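Side-chain contact in glutathione peroxidase (PDB 3E0U), which probably reduces peroxides, as a thioredoxin-fold member of the glutathione peroxidase family from Trypanosoma cruzi: residues G25-I30 / K155-L160. Numbering follows the deposited sequence.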
loop_
_atom_site.group_PDB
_atom_site.type_symbol
_atom_site.label_atom_id
_atom_site.label_comp_id
_atom_site.label_asym_id
_atom_site.label_seq_id
_atom_site.Cartn_x
_atom_site.Cartn_y
_atom_site.Cartn_z
ATOM N N GLY A 25 10.975 -10.479 3.495
ATOM C CA GLY A 25 11.841 -10.510 4.657
ATOM C C GLY A 25 12.075 -9.109 5.181
ATOM O O GLY A 25 13.125 -8.831 5.772
ATOM N N HIS A 26 11.138 -8.219 4.853
ATOM C CA HIS A 26 11.140 -6.822 5.314
ATOM C C HIS A 26 9.727 -6.264 5.297
ATOM O O HIS A 26 8.976 -6.552 4.393
ATOM C CB HIS A 26 12.030 -5.936 4.445
ATOM C CG HIS A 26 13.485 -6.075 4.743
ATOM N ND1 HIS A 26 14.396 -6.503 3.805
ATOM C CD2 HIS A 26 14.176 -5.922 5.900
ATOM C CE1 HIS A 26 15.598 -6.544 4.350
ATOM N NE2 HIS A 26 15.490 -6.210 5.626
ATOM N N PRO A 27 9.367 -5.450 6.290
ATOM C CA PRO A 27 8.016 -4.883 6.213
ATOM C C PRO A 27 7.842 -3.936 5.007
ATOM O O PRO A 27 8.821 -3.423 4.423
ATOM C CB PRO A 27 7.872 -4.128 7.545
ATOM C CG PRO A 27 9.328 -3.807 7.957
ATOM C CD PRO A 27 10.136 -4.970 7.465
ATOM N N LEU A 28 6.602 -3.588 4.733
ATOM C CA LEU A 28 6.296 -2.886 3.517
ATOM C C LEU A 28 4.905 -2.272 3.778
ATOM O O LEU A 28 4.200 -2.775 4.636
ATOM C CB LEU A 28 6.202 -3.963 2.393
ATOM C CG LEU A 28 5.812 -3.493 1.031
ATOM C CD1 LEU A 28 6.924 -2.451 0.669
ATOM C CD2 LEU A 28 5.695 -4.616 -0.003
ATOM N N LEU A 29 4.611 -1.103 3.213
ATOM C CA LEU A 29 3.254 -0.517 3.238
ATOM C C LEU A 29 2.796 -0.439 1.814
ATOM O O LEU A 29 3.491 0.152 0.967
ATOM C CB LEU A 29 3.245 0.935 3.737
ATOM C CG LEU A 29 2.744 1.304 5.123
ATOM C CD1 LEU A 29 2.937 2.784 5.283
ATOM C CD2 LEU A 29 1.328 0.958 5.303
ATOM N N ILE A 30 1.541 -0.777 1.613
ATOM C CA ILE A 30 0.953 -0.719 0.298
ATOM C C ILE A 30 -0.265 0.188 0.298
ATOM O O ILE A 30 -1.285 -0.104 0.962
ATOM C CB ILE A 30 0.507 -2.135 -0.155
ATOM C CG1 ILE A 30 1.707 -3.117 -0.075
ATOM C CG2 ILE A 30 -0.150 -2.023 -1.525
ATOM C CD1 ILE A 30 1.447 -4.569 -0.672
ATOM N N LYS A 155 3.770 2.735 15.725
ATOM C CA LYS A 155 3.348 1.839 16.781
ATOM C C LYS A 155 3.366 0.372 16.311
ATOM O O LYS A 155 3.834 -0.502 17.038
ATOM C CB LYS A 155 1.939 2.209 17.283
ATOM C CG LYS A 155 1.863 3.204 18.420
ATOM C CD LYS A 155 0.409 3.304 18.947
ATOM C CE LYS A 155 -0.062 2.072 19.771
ATOM N NZ LYS A 155 -0.116 2.251 21.284
ATOM N N LYS A 156 2.783 0.087 15.145
ATOM C CA LYS A 156 2.784 -1.283 14.579
ATOM C C LYS A 156 4.052 -1.666 13.764
ATOM O O LYS A 156 4.535 -2.799 13.837
ATOM C CB LYS A 156 1.547 -1.500 13.709
ATOM C CG LYS A 156 0.264 -0.905 14.253
ATOM C CD LYS A 156 -0.176 -1.507 15.606
ATOM C CE LYS A 156 -1.682 -1.086 15.910
ATOM N NZ LYS A 156 -2.181 -1.639 17.295
ATOM N N LEU A 157 4.618 -0.692 13.051
ATOM C CA LEU A 157 5.800 -0.879 12.197
ATOM C C LEU A 157 7.165 -1.085 12.904
ATOM O O LEU A 157 7.939 -1.966 12.504
ATOM C CB LEU A 157 5.853 0.264 11.179
ATOM C CG LEU A 157 6.785 0.295 9.954
ATOM C CD1 LEU A 157 7.695 1.525 9.905
ATOM C CD2 LEU A 157 7.527 -1.011 9.761
ATOM N N LEU A 158 7.476 -0.303 13.941
ATOM C CA LEU A 158 8.772 -0.451 14.644
ATOM C C LEU A 158 9.080 -1.846 15.263
ATOM O O LEU A 158 10.269 -2.190 15.437
ATOM C CB LEU A 158 8.964 0.670 15.671
ATOM C CG LEU A 158 9.055 2.063 15.009
ATOM C CD1 LEU A 158 8.697 3.144 16.072
ATOM C CD2 LEU A 158 10.468 2.265 14.439
ATOM N N PRO A 159 8.047 -2.575 15.744
ATOM C CA PRO A 159 8.310 -3.984 16.079
ATOM C C PRO A 159 8.350 -4.962 14.862
ATOM O O PRO A 159 8.345 -6.180 15.088
ATOM C CB PRO A 159 7.143 -4.365 17.017
ATOM C CG PRO A 159 6.422 -3.104 17.333
ATOM C CD PRO A 159 6.712 -2.144 16.201
ATOM N N LEU A 160 8.362 -4.448 13.619
ATOM C CA LEU A 160 8.525 -5.262 12.390
ATOM C C LEU A 160 9.897 -5.049 11.709
ATOM O O LEU A 160 10.257 -5.798 10.736
ATOM C CB LEU A 160 7.380 -5.038 11.356
ATOM C CG LEU A 160 5.927 -5.423 11.664
ATOM C CD1 LEU A 160 4.964 -5.309 10.485
ATOM C CD2 LEU A 160 5.886 -6.841 12.207
#
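With CG of Leu157 held trans to its backbone N (chi1 -168°), the CD2 methyl reaches the ring of Pro27, whereas in Leu160 CG stands trans to the carbonyl carbon (chi1 -64°) and the branch runs on past the proline, leaving CB as its nearest side-chain atom to the ring and CD1 at 4.3 Å from CB of Pro27. CD2 of Leu157 comes at the CB-CG edge, nearly level with the ring and 3.8 Å from both CB and CG of Pro27, and the two side chains cross at nearly a right angle. CB of Leu160 approaches obliquely from one face, 3.9 Å from CB of Pro27. On that same face the carbonyl O of Leu160 lies obliquely off the CG-CD edge, 3.4 Å from CD of Pro27 and 3.5 Å from CG. In the thioredoxin fold of this enzyme, Pro27 stands just ahead of the central strand 28-33, while Leu157 is carried by the last helix and Leu160 follows it, so the contact packs the C-terminal part of the chain against the entry to the sheet. Leu160 N bonds to Leu157 O (2.8 Å), which ties the backbones of the two leucines that share the proline. Pro27 also touches Leu161, while Leu160 continues onto Leu133 and Val141 of the two antiparallel strands.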